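Side-chain contacts in IclR transcriptional regulator (Thermotoga maritima, PDB 1MKM), which probably acts as a DNA-binding transcription factor of the IclR family, with a winged helix-turn-helix domain joined to a larger C-terminal domain: residues P63-K66 with L67-G71; F145-E148 with K149-K152; L151-Y154 with L155-V158. All coordinates share one frame; numbering follows the deposited sequence.

Contact 1 (P63-K66 with L67-G71); sequences PGYK and LIEYG
Lys-66 folds its side chain over the first turn of helix 66-75 and meets two residues of that turn at once. Its CG stands anti to the backbone N (chi1 -176°), and bends at chi2 and chi3 then carry the methylenes across one face of the Tyr-70 ring. The evidence for a CH-pi contact is that Lys-66 CD lies 3.9 Å from the centroid of the Tyr-70 ring and 28° off its normal. This is the close-packed part, beside the buried Tyr-70, whose OH is hydrogen-bonded to Asp-15 of the second subunit. Beneath the side chains the helix is opened by two bonds: Glu-69 N gives its hydrogen to Tyr-65 O at 3.0 Å, and Tyr-70 N to Lys-66 O at 2.8 Å.

The looser side is polar. Lys-66 NZ forms a salt bridge with Glu-69 OE1 at 2.8 Å, reaching the syn side of the carboxylate but 27° out of its plane. The same oxygen lies 3.3 Å from Tyr-65 CE1, where ring and carboxylate run side by side in nearly parallel planes. Tyr-65, Lys-66 and Glu-69 are all partly exposed, though the second subunit also borders this side.

The turn follows strand 61-63 of the two-stranded wing sheet. Leu-67 packs on Val-18 of helix 6-19 and on Tyr-70 of the second subunit, placing the start of helix 66-75 between its own DNA-binding domain and the partner chain.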
ATOM      1  N   PRO B  63      -0.420  -2.612 -18.936  1.00 58.32           N
ATOM      2  CA  PRO B  63       0.438  -3.677 -19.464  1.00 62.74           C
ATOM      3  C   PRO B  63       0.195  -5.049 -18.840  1.00 59.24           C
ATOM      4  O   PRO B  63      -0.066  -5.170 -17.643  1.00 61.10           O
ATOM      5  CB  PRO B  63       1.859  -3.150 -19.211  1.00 58.92           C
ATOM      6  CG  PRO B  63       1.685  -2.174 -18.094  1.00 69.04           C
ATOM      7  CD  PRO B  63       0.383  -1.495 -18.416  1.00 63.47           C
ATOM      8  N   GLY B  64       0.282  -6.074 -19.680  1.00 50.20           N
ATOM      9  CA  GLY B  64       0.078  -7.439 -19.244  1.00 40.33           C
ATOM     10  C   GLY B  64       1.335  -8.092 -18.705  1.00 47.37           C
ATOM     11  O   GLY B  64       2.369  -7.446 -18.530  1.00 50.11           O
ATOM     12  N   TYR B  65       1.240  -9.391 -18.462  1.00 42.62           N
ATOM     13  CA  TYR B  65       2.331 -10.173 -17.908  1.00 46.34           C
ATOM     14  C   TYR B  65       3.245 -10.770 -18.963  1.00 46.52           C
ATOM     15  O   TYR B  65       4.379 -11.125 -18.666  1.00 55.79           O
ATOM     16  CB  TYR B  65       1.749 -11.320 -17.087  1.00 46.21           C
ATOM     17  CG  TYR B  65       1.362 -12.490 -17.961  1.00 52.74           C
ATOM     18  CD1 TYR B  65       2.277 -13.512 -18.233  1.00 46.66           C
ATOM     19  CD2 TYR B  65       0.125 -12.526 -18.606  1.00 53.15           C
ATOM     20  CE1 TYR B  65       1.980 -14.529 -19.123  1.00 49.02           C
ATOM     21  CE2 TYR B  65      -0.185 -13.549 -19.512  1.00 46.47           C
ATOM     22  CZ  TYR B  65       0.750 -14.541 -19.762  1.00 53.81           C
ATOM     23  OH  TYR B  65       0.470 -15.547 -20.659  1.00 65.25           O
ATOM     24  N   LYS B  66       2.739 -10.929 -20.184  1.00 48.41           N
ATOM     25  CA  LYS B  66       3.524 -11.541 -21.256  1.00 45.24           C
ATOM     26  C   LYS B  66       4.961 -11.036 -21.324  1.00 35.80           C
ATOM     27  O   LYS B  66       5.906 -11.816 -21.230  1.00 47.89           O
ATOM     28  CB  LYS B  66       2.831 -11.326 -22.605  1.00 50.05           C
ATOM     29  CG  LYS B  66       3.506 -12.008 -23.751  1.00 38.79           C
ATOM     30  CD  LYS B  66       3.662 -13.494 -23.480  1.00 54.59           C
ATOM     31  CE  LYS B  66       2.323 -14.204 -23.309  1.00 49.37           C
ATOM     32  NZ  LYS B  66       2.526 -15.670 -23.090  1.00 48.32           N
ATOM     33  N   LEU B  67       5.117  -9.731 -21.489  1.00 39.93           N
ATOM     34  CA  LEU B  67       6.431  -9.107 -21.574  1.00 34.23           C
ATOM     35  C   LEU B  67       7.326  -9.544 -20.396  1.00 38.43           C
ATOM     36  O   LEU B  67       8.517  -9.834 -20.578  1.00 35.89           O
ATOM     37  CB  LEU B  67       6.235  -7.594 -21.625  1.00 40.81           C
ATOM     38  CG  LEU B  67       6.598  -6.849 -22.925  1.00 49.88           C
ATOM     39  CD1 LEU B  67       6.315  -7.678 -24.137  1.00 54.90           C
ATOM     40  CD2 LEU B  67       5.854  -5.540 -22.982  1.00 44.19           C
ATOM     41  N   ILE B  68       6.736  -9.622 -19.200  1.00 46.05           N
ATOM     42  CA  ILE B  68       7.463 -10.069 -18.016  1.00 44.44           C
ATOM     43  C   ILE B  68       7.961 -11.489 -18.269  1.00 47.82           C
ATOM     44  O   ILE B  68       9.132 -11.808 -18.043  1.00 52.90           O
ATOM     45  CB  ILE B  68       6.570 -10.059 -16.760  1.00 35.44           C
ATOM     46  CG1 ILE B  68       6.094  -8.630 -16.472  1.00 43.49           C
ATOM     47  CG2 ILE B  68       7.354 -10.580 -15.588  1.00 32.03           C
ATOM     48  CD1 ILE B  68       4.968  -8.503 -15.439  1.00 36.44           C
ATOM     49  N   GLU B  69       7.070 -12.345 -18.754  1.00 37.71           N
ATOM     50  CA  GLU B  69       7.452 -13.712 -19.069  1.00 38.45           C
ATOM     51  C   GLU B  69       8.557 -13.748 -20.143  1.00 40.23           C
ATOM     52  O   GLU B  69       9.488 -14.559 -20.073  1.00 40.81           O
ATOM     53  CB  GLU B  69       6.235 -14.487 -19.591  1.00 35.44           C
ATOM     54  CG  GLU B  69       6.547 -15.928 -19.948  1.00 47.69           C
ATOM     55  CD  GLU B  69       5.426 -16.625 -20.714  1.00 45.43           C
ATOM     56  OE1 GLU B  69       4.356 -16.015 -20.935  1.00 54.76           O
ATOM     57  OE2 GLU B  69       5.630 -17.793 -21.099  1.00 47.63           O
ATOM     58  N   TYR B  70       8.454 -12.877 -21.147  1.00 41.43           N
ATOM     59  CA  TYR B  70       9.440 -12.859 -22.231  1.00 36.34           C
ATOM     60  C   TYR B  70      10.830 -12.491 -21.730  1.00 35.75           C
ATOM     61  O   TYR B  70      11.824 -13.111 -22.108  1.00 39.90           O
ATOM     62  CB  TYR B  70       9.003 -11.894 -23.341  1.00 25.92           C
ATOM     63  CG  TYR B  70       8.007 -12.492 -24.308  1.00 38.11           C
ATOM     64  CD1 TYR B  70       7.545 -13.802 -24.147  1.00 37.04           C
ATOM     65  CD2 TYR B  70       7.521 -11.747 -25.400  1.00 42.25           C
ATOM     66  CE1 TYR B  70       6.631 -14.354 -25.038  1.00 40.16           C
ATOM     67  CE2 TYR B  70       6.605 -12.285 -26.291  1.00 33.45           C
ATOM     68  CZ  TYR B  70       6.166 -13.585 -26.106  1.00 44.46           C
ATOM     69  OH  TYR B  70       5.269 -14.131 -26.975  1.00 37.90           O
ATOM     70  N   GLY B  71      10.887 -11.473 -20.883  1.00 40.21           N
ATOM     71  CA  GLY B  71      12.155 -11.053 -20.327  1.00 52.65           C
ATOM     72  C   GLY B  71      12.842 -12.194 -19.593  1.00 48.21           C
ATOM     73  O   GLY B  71      14.043 -12.400 -19.771  1.00 45.81           O
TER

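Contact 2 (F145-E148 with K149-K152)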
ATOM      1  N   PHE B 145      40.839  -7.229 -20.957  1.00 87.25           N
ATOM      2  CA  PHE B 145      41.164  -8.637 -21.128  1.00 88.86           C
ATOM      3  C   PHE B 145      40.730  -9.188 -22.477  1.00 89.40           C
ATOM      4  O   PHE B 145      40.909 -10.375 -22.753  1.00 90.92           O
ATOM      5  CB  PHE B 145      40.554  -9.478 -20.000  1.00 86.90           C
ATOM      6  CG  PHE B 145      41.258  -9.323 -18.681  1.00 83.75           C
ATOM      7  CD1 PHE B 145      40.980  -8.243 -17.849  1.00 84.05           C
ATOM      8  CD2 PHE B 145      42.234 -10.239 -18.291  1.00 87.68           C
ATOM      9  CE1 PHE B 145      41.663  -8.073 -16.651  1.00 85.88           C
ATOM     10  CE2 PHE B 145      42.923 -10.081 -17.094  1.00 81.91           C
ATOM     11  CZ  PHE B 145      42.637  -8.993 -16.272  1.00 89.23           C
ATOM     12  N   VAL B 146      40.152  -8.329 -23.313  1.00 89.95           N
ATOM     13  CA  VAL B 146      39.737  -8.758 -24.642  1.00 88.81           C
ATOM     14  C   VAL B 146      41.029  -8.913 -25.424  1.00 90.29           C
ATOM     15  O   VAL B 146      41.892  -8.035 -25.370  1.00 92.06           O
ATOM     16  CB  VAL B 146      38.848  -7.694 -25.349  1.00 93.85           C
ATOM     17  CG1 VAL B 146      37.554  -7.502 -24.580  1.00 94.04           C
ATOM     18  CG2 VAL B 146      39.595  -6.366 -25.469  1.00 82.41           C
ATOM     19  N   PRO B 147      41.203 -10.037 -26.138  1.00 90.82           N
ATOM     20  CA  PRO B 147      42.446 -10.185 -26.895  1.00 92.31           C
ATOM     21  C   PRO B 147      42.827  -8.879 -27.601  1.00 96.78           C
ATOM     22  O   PRO B 147      42.009  -8.273 -28.303  1.00 94.61           O
ATOM     23  CB  PRO B 147      42.117 -11.319 -27.855  1.00 86.39           C
ATOM     24  CG  PRO B 147      41.283 -12.215 -26.984  1.00 86.22           C
ATOM     25  CD  PRO B 147      40.344 -11.224 -26.305  1.00 92.08           C
ATOM     26  N   GLU B 148      44.065  -8.449 -27.363  1.00 98.78           N
ATOM     27  CA  GLU B 148      44.636  -7.225 -27.925  1.00 95.66           C
ATOM     28  C   GLU B 148      44.120  -6.882 -29.318  1.00 96.58           C
ATOM     29  O   GLU B 148      43.791  -5.729 -29.600  1.00 93.54           O
ATOM     30  CB  GLU B 148      46.162  -7.353 -27.952  1.00 98.26           C
ATOM     31  CG  GLU B 148      46.651  -8.752 -28.315  1.00 98.35           C
ATOM     32  CD  GLU B 148      46.190  -9.198 -29.694  1.00105.90           C
ATOM     33  OE1 GLU B 148      46.658  -8.613 -30.692  1.00114.81           O
ATOM     34  OE2 GLU B 148      45.351 -10.123 -29.784  1.00 97.88           O
ATOM     35  N   LYS B 149      44.059  -7.894 -30.179  1.00 99.59           N
ATOM     36  CA  LYS B 149      43.583  -7.758 -31.554  1.00 97.85           C
ATOM     37  C   LYS B 149      42.189  -7.141 -31.579  1.00 98.08           C
ATOM     38  O   LYS B 149      41.972  -6.075 -32.166  1.00 96.92           O
ATOM     39  CB  LYS B 149      43.539  -9.136 -32.216  1.00 95.13           C
ATOM     40  CG  LYS B 149      42.890  -9.156 -33.587  1.00103.95           C
ATOM     41  CD  LYS B 149      42.713 -10.584 -34.072  1.00108.21           C
ATOM     42  CE  LYS B 149      41.962 -10.632 -35.392  1.00112.16           C
ATOM     43  NZ  LYS B 149      41.616 -12.026 -35.773  1.00113.48           N
ATOM     44  N   GLU B 150      41.249  -7.833 -30.939  1.00 97.37           N
ATOM     45  CA  GLU B 150      39.868  -7.381 -30.857  1.00 92.49           C
ATOM     46  C   GLU B 150      39.875  -5.984 -30.257  1.00 91.80           C
ATOM     47  O   GLU B 150      39.189  -5.079 -30.737  1.00 92.50           O
ATOM     48  CB  GLU B 150      39.067  -8.317 -29.958  1.00 82.39           C
ATOM     49  CG  GLU B 150      37.569  -8.099 -30.027  1.00 78.54           C
ATOM     50  CD  GLU B 150      36.853  -8.577 -28.777  1.00 73.88           C
ATOM     51  OE1 GLU B 150      37.131  -9.705 -28.316  1.00 68.13           O
ATOM     52  OE2 GLU B 150      36.006  -7.822 -28.258  1.00 62.46           O
ATOM     53  N   LEU B 151      40.667  -5.829 -29.200  1.00 92.58           N
ATOM     54  CA  LEU B 151      40.806  -4.556 -28.492  1.00 92.94           C
ATOM     55  C   LEU B 151      41.116  -3.436 -29.474  1.00 88.13           C
ATOM     56  O   LEU B 151      40.320  -2.513 -29.671  1.00 64.93           O
ATOM     57  CB  LEU B 151      41.936  -4.655 -27.457  1.00 97.58           C
ATOM     58  CG  LEU B 151      42.302  -3.384 -26.684  1.00103.01           C
ATOM     59  CD1 LEU B 151      41.103  -2.914 -25.868  1.00109.09           C
ATOM     60  CD2 LEU B 151      43.491  -3.659 -25.775  1.00 97.83           C
ATOM     61  N   LYS B 152      42.290  -3.549 -30.086  1.00 96.76           N
ATOM     62  CA  LYS B 152      42.778  -2.586 -31.060  1.00103.64           C
ATOM     63  C   LYS B 152      41.666  -2.081 -31.975  1.00105.91           C
ATOM     64  O   LYS B 152      41.603  -0.886 -32.292  1.00102.36           O
ATOM     65  CB  LYS B 152      43.908  -3.226 -31.879  1.00104.31           C
ATOM     66  CG  LYS B 152      45.094  -3.661 -31.014  1.00104.40           C
ATOM     67  CD  LYS B 152      46.169  -4.395 -31.806  1.00100.69           C
ATOM     68  CE  LYS B 152      47.329  -4.799 -30.899  1.00 91.70           C
ATOM     69  NZ  LYS B 152      48.369  -5.565 -31.635  1.00 79.85           N
TER
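Val-146 and Leu-151 cross at about a right angle where the loop after helix 137-143 turns into helix 148-157, a helix N-terminus within the IclR C-terminal (GAF-clan) domain. The valine presents one methyl to the first turn: Val-146 CG2 is 3.5 Å from Leu-151 CB, in apolar contact. That methyl occupies the position between backbone N and carbonyl carbon (chi1 -64° for the other branch, CG1), which turns it to the leucine. Behind this pair, Leu-151 packs on Leu-178 and Arg-182 of helix 171-184, and Val-146 on Pro-211 of strand 211-220.

Glu-150 also runs at about a right angle to Val-146, but with its carboxylate end. Glu-150 OE1 comes within 4.0 Å of Val-146 CB, and Pro-147 CD lies at a similar range from the same oxygen. The acid has its polar partner outside the turn, a hydrogen bond between OE1 and Tyr-210 OH; the ion pair of OE2 with Lys-104 is long and weak. A leucine here would probably leave the Tyr-210 hydroxyl without this mate and Lys-104 without its distant counter-charge.

On the exposed flank, Glu-148 bends back at chi2 while Lys-152 is extended beyond CG. Their charged ends approach in a long, weak salt bridge, Glu-148 OE1 to Lys-152 NZ at 3.6 Å; the carboxylate crowds Lys-149 N, so its position is doubtful. In the backbone, Leu-151 N donates to Pro-147 O at 2.9 Å with an N-H...O angle of 173°, the donor tilted 19° from the carbonyl plane.

Contact 3 (L151-Y154 with L155-V158); sequences LKEY and LKIV
Ile-157 N donates to Glu-153 O at 2.7 Å, with an N-H...O angle of 141°, and also makes a weak bond of 2.9 Å to Tyr-154 O. One residue earlier, Lys-156 N reaches Lys-152 O only weakly, at 3.2 Å. Over this ladder Glu-153 and Ile-157 lie side by side and point the same way, so the glutamate is met by a methyl: Ile-157 CD1 is 3.4 Å from Glu-153 OE1.

The i to i+4 bond to Glu-153 and the weak i to i+3 bond to Tyr-154 thus share one donor, in the last turn of helix 148-157, part of the IclR C-terminal (GAF-clan) domain.

Packing is carried by Tyr-154, whose CG is anti to the backbone N (chi1 178°), a torsion that carries the ring beneath Val-158, four residues on. Val-158 covers one face in a CH-pi contact: its CB sits 3.8 Å from the centroid of the Tyr-154 ring, 18° off the normal, displaced toward the rim. The ring of Phe-107 meets the same ring at an inclined angle and also touches Val-158.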
ATOM      1  N   LEU B 151      40.667  -5.829 -29.200  1.00 92.58           N
ATOM      2  CA  LEU B 151      40.806  -4.556 -28.492  1.00 92.94           C
ATOM      3  C   LEU B 151      41.116  -3.436 -29.474  1.00 88.13           C
ATOM      4  O   LEU B 151      40.320  -2.513 -29.671  1.00 64.93           O
ATOM      5  CB  LEU B 151      41.936  -4.655 -27.457  1.00 97.58           C
ATOM      6  CG  LEU B 151      42.302  -3.384 -26.684  1.00103.01           C
ATOM      7  CD1 LEU B 151      41.103  -2.914 -25.868  1.00109.09           C
ATOM      8  CD2 LEU B 151      43.491  -3.659 -25.775  1.00 97.83           C
ATOM      9  N   LYS B 152      42.290  -3.549 -30.086  1.00 96.76           N
ATOM     10  CA  LYS B 152      42.778  -2.586 -31.060  1.00103.64           C
ATOM     11  C   LYS B 152      41.666  -2.081 -31.975  1.00105.91           C
ATOM     12  O   LYS B 152      41.603  -0.886 -32.292  1.00102.36           O
ATOM     13  CB  LYS B 152      43.908  -3.226 -31.879  1.00104.31           C
ATOM     14  CG  LYS B 152      45.094  -3.661 -31.014  1.00104.40           C
ATOM     15  CD  LYS B 152      46.169  -4.395 -31.806  1.00100.69           C
ATOM     16  CE  LYS B 152      47.329  -4.799 -30.899  1.00 91.70           C
ATOM     17  NZ  LYS B 152      48.369  -5.565 -31.635  1.00 79.85           N
ATOM     18  N   GLU B 153      40.779  -2.986 -32.382  1.00103.56           N
ATOM     19  CA  GLU B 153      39.685  -2.597 -33.254  1.00 99.26           C
ATOM     20  C   GLU B 153      38.657  -1.748 -32.524  1.00 99.54           C
ATOM     21  O   GLU B 153      38.104  -0.810 -33.102  1.00 96.81           O
ATOM     22  CB  GLU B 153      38.978  -3.814 -33.838  1.00 99.50           C
ATOM     23  CG  GLU B 153      37.945  -3.407 -34.874  1.00102.70           C
ATOM     24  CD  GLU B 153      37.003  -4.522 -35.253  1.00103.64           C
ATOM     25  OE1 GLU B 153      36.113  -4.853 -34.440  1.00 97.27           O
ATOM     26  OE2 GLU B 153      37.158  -5.066 -36.365  1.00104.57           O
ATOM     27  N   TYR B 154      38.390  -2.081 -31.262  1.00 92.78           N
ATOM     28  CA  TYR B 154      37.414  -1.319 -30.484  1.00 89.82           C
ATOM     29  C   TYR B 154      37.786   0.156 -30.482  1.00 88.33           C
ATOM     30  O   TYR B 154      37.003   1.007 -30.908  1.00 74.94           O
ATOM     31  CB  TYR B 154      37.355  -1.818 -29.031  1.00 96.35           C
ATOM     32  CG  TYR B 154      36.396  -1.031 -28.144  1.00 98.15           C
ATOM     33  CD1 TYR B 154      35.041  -1.356 -28.085  1.00 97.97           C
ATOM     34  CD2 TYR B 154      36.842   0.058 -27.392  1.00 98.04           C
ATOM     35  CE1 TYR B 154      34.152  -0.617 -27.296  1.00 93.77           C
ATOM     36  CE2 TYR B 154      35.959   0.807 -26.606  1.00102.47           C
ATOM     37  CZ  TYR B 154      34.615   0.462 -26.563  1.00 97.05           C
ATOM     38  OH  TYR B 154      33.738   1.200 -25.799  1.00 91.37           O
ATOM     39  N   LEU B 155      38.987   0.450 -29.980  1.00 95.53           N
ATOM     40  CA  LEU B 155      39.482   1.820 -29.898  1.00 96.11           C
ATOM     41  C   LEU B 155      39.406   2.446 -31.276  1.00 96.68           C
ATOM     42  O   LEU B 155      39.212   3.652 -31.422  1.00 94.77           O
ATOM     43  CB  LEU B 155      40.931   1.839 -29.401  1.00 99.04           C
ATOM     44  CG  LEU B 155      41.217   1.250 -28.016  1.00101.61           C
ATOM     45  CD1 LEU B 155      40.934  -0.242 -28.014  1.00100.22           C
ATOM     46  CD2 LEU B 155      42.669   1.504 -27.651  1.00102.90           C
ATOM     47  N   LYS B 156      39.553   1.598 -32.286  1.00 99.49           N
ATOM     48  CA  LYS B 156      39.505   2.027 -33.670  1.00101.06           C
ATOM     49  C   LYS B 156      38.091   2.396 -34.128  1.00105.18           C
ATOM     50  O   LYS B 156      37.909   3.374 -34.851  1.00112.42           O
ATOM     51  CB  LYS B 156      40.070   0.920 -34.563  1.00 95.06           C
ATOM     52  CG  LYS B 156      41.599   0.854 -34.616  1.00 88.44           C
ATOM     53  CD  LYS B 156      42.097  -0.419 -35.315  1.00 77.32           C
ATOM     54  CE  LYS B 156      41.184  -0.872 -36.461  1.00 78.71           C
ATOM     55  NZ  LYS B 156      41.037   0.120 -37.563  1.00 72.86           N
ATOM     56  N   ILE B 157      37.096   1.624 -33.698  1.00106.23           N
ATOM     57  CA  ILE B 157      35.706   1.868 -34.095  1.00106.61           C
ATOM     58  C   ILE B 157      34.919   2.794 -33.162  1.00106.66           C
ATOM     59  O   ILE B 157      34.623   3.943 -33.503  1.00110.07           O
ATOM     60  CB  ILE B 157      34.917   0.530 -34.217  1.00107.09           C
ATOM     61  CG1 ILE B 157      35.622  -0.411 -35.203  1.00108.03           C
ATOM     62  CG2 ILE B 157      33.484   0.804 -34.674  1.00 98.31           C
ATOM     63  CD1 ILE B 157      34.950  -1.766 -35.364  1.00106.54           C
ATOM     64  N   VAL B 158      34.582   2.268 -31.987  1.00100.36           N
ATOM     65  CA  VAL B 158      33.804   2.972 -30.972  1.00 89.74           C
ATOM     66  C   VAL B 158      34.224   4.395 -30.635  1.00 82.88           C
ATOM     67  O   VAL B 158      35.387   4.651 -30.333  1.00 81.22           O
ATOM     68  CB  VAL B 158      33.784   2.157 -29.670  1.00 90.20           C
ATOM     69  CG1 VAL B 158      33.013   2.901 -28.593  1.00 94.97           C
ATOM     70  CG2 VAL B 158      33.160   0.799 -29.934  1.00 94.01           C
TER

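Going from the N terminus, contact 1 comes first, at the turn where strand 61-63 gives way to helix 66-75, and it closes before the others open. Its centre is about 37 Å from that of contact 2 and 36 Å from that of contact 3, on opposite sides of the chain's centre. Contact 2 closes the turn between helix 137-143 and helix 148-157; contact 3 follows on the same helix and runs to the loop beyond it. These two share Leu-151 and Lys-152, their centres about 8 Å apart, so they overlap in series rather than cross. They belong to the C-terminal domain, contact 1 to the wing end of the DNA-binding domain and the helix that follows.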